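Local coordinates for protein 2-dehydropantoate 2-reductase (PDB 2QYT) that probably catalyses the NADPH-dependent reduction of 2-dehydropantoate (ketopantoate) to (R)-pantoate, the second step from 3-methyl-2-oxobutanoate in the making of pantothenate, at residues 195-198 with 199-202; 204-207 with 208-212. All blocks are in the same frame, centred on the assembly; numbering follows the deposited sequence.

Interaction 1 of 2, residues 195-198 with 199-202; sequences DWYI and MKKF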
loop_
_atom_site.group_PDB
_atom_site.type_symbol
_atom_site.label_atom_id
_atom_site.label_comp_id
_atom_site.label_asym_id
_atom_site.label_seq_id
_atom_site.Cartn_x
_atom_site.Cartn_y
_atom_site.Cartn_z
ATOM N N ASP A 195 11.104 5.932 3.744
ATOM C CA ASP A 195 10.237 6.795 4.558
ATOM C C ASP A 195 9.730 7.986 3.752
ATOM O O ASP A 195 8.587 8.418 3.909
ATOM C CB ASP A 195 10.974 7.309 5.799
ATOM C CG ASP A 195 11.231 6.218 6.832
ATOM O OD1 ASP A 195 10.590 5.155 6.770
ATOM O OD2 ASP A 195 12.091 6.419 7.710
ATOM N N TRP A 196 10.587 8.517 2.892
ATOM C CA TRP A 196 10.232 9.663 2.061
ATOM C C TRP A 196 9.103 9.334 1.086
ATOM O O TRP A 196 8.158 10.093 0.982
ATOM C CB TRP A 196 11.465 10.184 1.331
ATOM C CG TRP A 196 11.170 11.028 0.154
ATOM C CD1 TRP A 196 11.591 10.820 -1.136
ATOM C CD2 TRP A 196 10.380 12.222 0.134
ATOM N NE1 TRP A 196 11.122 11.830 -1.954
ATOM C CE2 TRP A 196 10.382 12.704 -1.200
ATOM C CE3 TRP A 196 9.680 12.943 1.116
ATOM C CZ2 TRP A 196 9.692 13.859 -1.578
ATOM C CZ3 TRP A 196 9.001 14.107 0.737
ATOM C CH2 TRP A 196 9.011 14.545 -0.596
ATOM N N TYR A 197 9.204 8.202 0.386
ATOM C CA TYR A 197 8.144 7.752 -0.541
ATOM C C TYR A 197 6.827 7.534 0.189
ATOM O O TYR A 197 5.751 7.870 -0.316
ATOM C CB TYR A 197 8.561 6.491 -1.325
ATOM C CG TYR A 197 9.694 6.763 -2.266
ATOM C CD1 TYR A 197 9.459 7.030 -3.623
ATOM C CD2 TYR A 197 11.007 6.821 -1.799
ATOM C CE1 TYR A 197 10.534 7.335 -4.504
ATOM C CE2 TYR A 197 12.067 7.105 -2.653
ATOM C CZ TYR A 197 11.835 7.363 -4.005
ATOM O OH TYR A 197 12.910 7.666 -4.836
ATOM N N ILE A 198 6.925 6.994 1.390
ATOM C CA ILE A 198 5.768 6.767 2.233
ATOM C C ILE A 198 5.070 8.056 2.699
ATOM O O ILE A 198 3.833 8.130 2.650
ATOM C CB ILE A 198 6.164 5.957 3.480
ATOM C CG1 ILE A 198 6.757 4.607 3.074
ATOM C CG2 ILE A 198 4.964 5.763 4.432
ATOM C CD1 ILE A 198 5.781 3.616 2.870
HETATM N N MSE A 199 5.817 9.018 3.246
HETATM C CA MSE A 199 5.191 10.298 3.629
HETATM C C MSE A 199 4.702 11.030 2.390
HETATM O O MSE A 199 3.617 11.601 2.396
HETATM C CB MSE A 199 6.096 11.183 4.506
HETATM C CG MSE A 199 7.393 11.694 3.881
HETATM SE SE MSE A 199 8.083 13.349 4.723
HETATM C CE MSE A 199 7.563 14.613 3.374
ATOM N N LYS A 200 5.492 10.988 1.317
ATOM C CA LYS A 200 5.100 11.656 0.081
ATOM C C LYS A 200 3.741 11.163 -0.434
ATOM O O LYS A 200 2.857 11.975 -0.724
ATOM C CB LYS A 200 6.200 11.553 -0.993
ATOM C CG LYS A 200 6.076 12.546 -2.142
ATOM C CD LYS A 200 6.929 12.116 -3.342
ATOM C CE LYS A 200 6.211 11.085 -4.241
ATOM N NZ LYS A 200 7.065 9.907 -4.589
ATOM N N LYS A 201 3.564 9.837 -0.493
ATOM C CA LYS A 201 2.283 9.234 -0.860
ATOM C C LYS A 201 1.153 9.674 0.082
ATOM O O LYS A 201 0.084 10.082 -0.381
ATOM C CB LYS A 201 2.402 7.700 -0.866
ATOM C CG LYS A 201 1.093 6.939 -1.062
ATOM C CD LYS A 201 0.930 6.457 -2.477
ATOM C CE LYS A 201 -0.533 6.274 -2.863
ATOM N NZ LYS A 201 -0.972 4.938 -2.441
ATOM N N PHE A 202 1.389 9.584 1.390
ATOM C CA PHE A 202 0.359 9.880 2.386
ATOM C C PHE A 202 -0.100 11.356 2.390
ATOM O O PHE A 202 -1.279 11.649 2.533
ATOM C CB PHE A 202 0.791 9.459 3.806
ATOM C CG PHE A 202 -0.213 9.840 4.858
ATOM C CD1 PHE A 202 -1.331 9.016 5.105
ATOM C CD2 PHE A 202 -0.086 11.037 5.558
ATOM C CE1 PHE A 202 -2.284 9.353 6.051
ATOM C CE2 PHE A 202 -1.043 11.412 6.492
ATOM C CZ PHE A 202 -2.142 10.569 6.748
HETATM O O HOH W 1 5.708 8.305 -2.864
#

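Interaction 2 of 2, residues 204-207 with 208-212; sequences MISV and TATAT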
loop_
_atom_site.group_PDB
_atom_site.type_symbol
_atom_site.label_atom_id
_atom_site.label_comp_id
_atom_site.label_asym_id
_atom_site.label_seq_id
_atom_site.Cartn_x
_atom_site.Cartn_y
_atom_site.Cartn_z
HETATM N N MSE A 204 -0.050 13.556 -0.139
HETATM C CA MSE A 204 -0.852 13.735 -1.347
HETATM C C MSE A 204 -2.295 13.250 -1.190
HETATM O O MSE A 204 -3.252 13.938 -1.527
HETATM C CB MSE A 204 -0.215 12.955 -2.490
HETATM C CG MSE A 204 1.090 13.522 -2.988
HETATM SE SE MSE A 204 0.839 15.221 -3.887
HETATM C CE MSE A 204 -0.413 14.634 -5.284
ATOM N N ILE A 205 -2.440 12.027 -0.693
ATOM C CA ILE A 205 -3.762 11.429 -0.560
ATOM C C ILE A 205 -4.501 11.975 0.662
ATOM O O ILE A 205 -5.715 12.093 0.651
ATOM C CB ILE A 205 -3.708 9.895 -0.567
ATOM C CG1 ILE A 205 -5.103 9.315 -0.326
ATOM C CG2 ILE A 205 -2.759 9.400 0.481
ATOM C CD1 ILE A 205 -5.186 7.811 -0.350
ATOM N N SER A 206 -3.763 12.331 1.707
ATOM C CA SER A 206 -4.356 13.047 2.832
ATOM C C SER A 206 -4.967 14.361 2.306
ATOM O O SER A 206 -6.183 14.543 2.335
ATOM C CB SER A 206 -3.300 13.281 3.922
ATOM O OG SER A 206 -3.819 13.974 5.039
ATOM N N VAL A 207 -4.146 15.251 1.759
ATOM C CA VAL A 207 -4.679 16.559 1.308
ATOM C C VAL A 207 -5.837 16.368 0.326
ATOM O O VAL A 207 -6.908 16.931 0.531
ATOM C CB VAL A 207 -3.610 17.537 0.750
ATOM C CG1 VAL A 207 -2.491 17.791 1.778
ATOM C CG2 VAL A 207 -3.049 17.043 -0.559
ATOM N N THR A 208 -5.626 15.532 -0.693
ATOM C CA THR A 208 -6.608 15.292 -1.761
ATOM C C THR A 208 -7.914 14.706 -1.229
ATOM O O THR A 208 -8.996 15.204 -1.555
ATOM C CB THR A 208 -6.046 14.373 -2.873
ATOM O OG1 THR A 208 -4.860 14.956 -3.426
ATOM C CG2 THR A 208 -7.075 14.158 -3.975
ATOM N N ALA A 209 -7.806 13.666 -0.404
ATOM C CA ALA A 209 -8.985 13.061 0.216
ATOM C C ALA A 209 -9.728 14.074 1.082
ATOM O O ALA A 209 -10.918 14.297 0.881
ATOM C CB ALA A 209 -8.626 11.804 1.011
ATOM N N THR A 210 -9.040 14.722 2.017
ATOM C CA THR A 210 -9.757 15.659 2.891
ATOM C C THR A 210 -10.386 16.840 2.127
ATOM O O THR A 210 -11.549 17.153 2.342
ATOM C CB THR A 210 -8.995 16.077 4.214
ATOM O OG1 THR A 210 -9.121 17.494 4.442
ATOM C CG2 THR A 210 -7.544 15.689 4.191
ATOM N N ALA A 211 -9.623 17.445 1.217
ATOM C CA ALA A 211 -10.082 18.592 0.415
ATOM C C ALA A 211 -11.285 18.301 -0.485
ATOM O O ALA A 211 -12.242 19.079 -0.487
ATOM C CB ALA A 211 -8.927 19.201 -0.394
ATOM N N THR A 212 -11.239 17.200 -1.251
ATOM C CA THR A 212 -12.388 16.800 -2.096
ATOM C C THR A 212 -13.579 16.293 -1.275
ATOM O O THR A 212 -14.700 16.297 -1.760
ATOM C CB THR A 212 -12.046 15.753 -3.220
ATOM O OG1 THR A 212 -11.853 14.447 -2.662
ATOM C CG2 THR A 212 -10.843 16.175 -4.041
#

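Interaction 1 of 2, residues 195-198 with 199-202
Trp196 is overlapped on one face of its indole by the aliphatic chain of Lys200, one turn further along the helix. Lys200 CB stands 4.0 Å from the centroid of the Trp196 six-membered ring and only 6° off its normal, which identifies a CH-pi contact. CG and CD follow over the benzo rim, Lys200 CD coming to 3.7 Å from Trp196 CZ2. Trp196 carries CG anti to its own nitrogen, and this chi1 of 161° leaves the benzo ring lying against the flank of the Lys200 chain. Met199 meets the same ring differently: its selenium lies at the edge, close to the ring plane and 5.2 Å from the centroid of the Trp196 six-membered ring, a Met-aromatic contact that is less certain because Met199 was modelled in two conformers. The Lys200 chain bends near its end, and NZ then hangs beside Tyr197. There a water accepts from Lys200 NZ at 2.7 Å and donates to Tyr197 O at 2.6 Å. That carbonyl is thus gripped twice, since Lys201 N also donates to Tyr197 O at 2.9 Å. Such i to i+3 and i to i+4 packing belongs to one regular alpha-helix of the C-terminal ketopantoate reductase family region. Asp195 forms a salt bridge with Lys137, and Lys201 NZ bonds Asn118 OD1 and Val140 O. Hence this part of helix 194-215 lies between strand 137-148, reached by Ile198 and Lys200, and helices 252-262 and 227-244, touched by Trp196 and Met199 and by Met199 and Phe202 respectively.

Interaction 2 of 2, residues 204-207 with 208-212
Thr208 turns its hydroxyl back onto Met204 O, one turn earlier. Its OG1 lies 2.7 Å from Met204 O, and the same carbonyl accepts the Thr208 amide, N to O 3.0 Å with an N-H...O angle of 158°. The amide is thus bonded to this oxygen and the hydroxyl lies close to it. The torsion accounts for this: OG1 sits beside the Thr208 nitrogen and anti to the carbonyl carbon (chi1 -58°), which brings it alongside the preceding turn. Gln260 OE1 is a second partner of this hydroxyl, and which acceptor takes its proton remains open. Ser206 OG, in contrast, is directed off the helix to Leu286 O and Tyr304 OH, partners that satisfy a buried hydroxyl.

Among the backbone bonds, which follow the i to i+4 pattern of an alpha-helix, Ala209 N reaches Ile205 O at 2.8 Å and Ala211 N meets Val207 O, also at 2.8 Å. Thr210 N donates to Ser206 O, but that oxygen is modelled too close to the Thr210 methyl, which makes its position and the Thr210 rotamer doubtful.

Val207 and Thr208, adjacent in sequence, pass at a slant; their nearest side-chain atoms, Val207 CG2 and Thr208 OG1, are 4.0 Å apart. The side chains also touch other elements. In the conformer given here, Met204 packs on helix 252-262; Val207 and Ala211 pack on helices 227-244 and 302-309, while Ile205 and Ala209 meet Leu286 of a loop, placing this end of helix 194-215 within the helical C-terminal part of the protein.

Overall arrangement
Interactions 1 and 2 follow in series on helix 194-215, their centres 14 Å apart, and join only through the sequence. Both are partly buried, but four of the touching residues in interaction 2 are buried against two in interaction 1, although the latter lies nearer the chain centre (11 Å against 16 Å). Residues 195-202 carry large aromatic and charged side chains and face strand 137-148 as well as helices; residues 204-212 carry mostly small or beta-branched ones and pack among helices and loops, adding 302-309. Helices 227-244 and 252-262 touch both. Accordingly, ring overlap and a water bridge mark the first, hydroxyls lying near backbone carbonyls and outside polar partners the second.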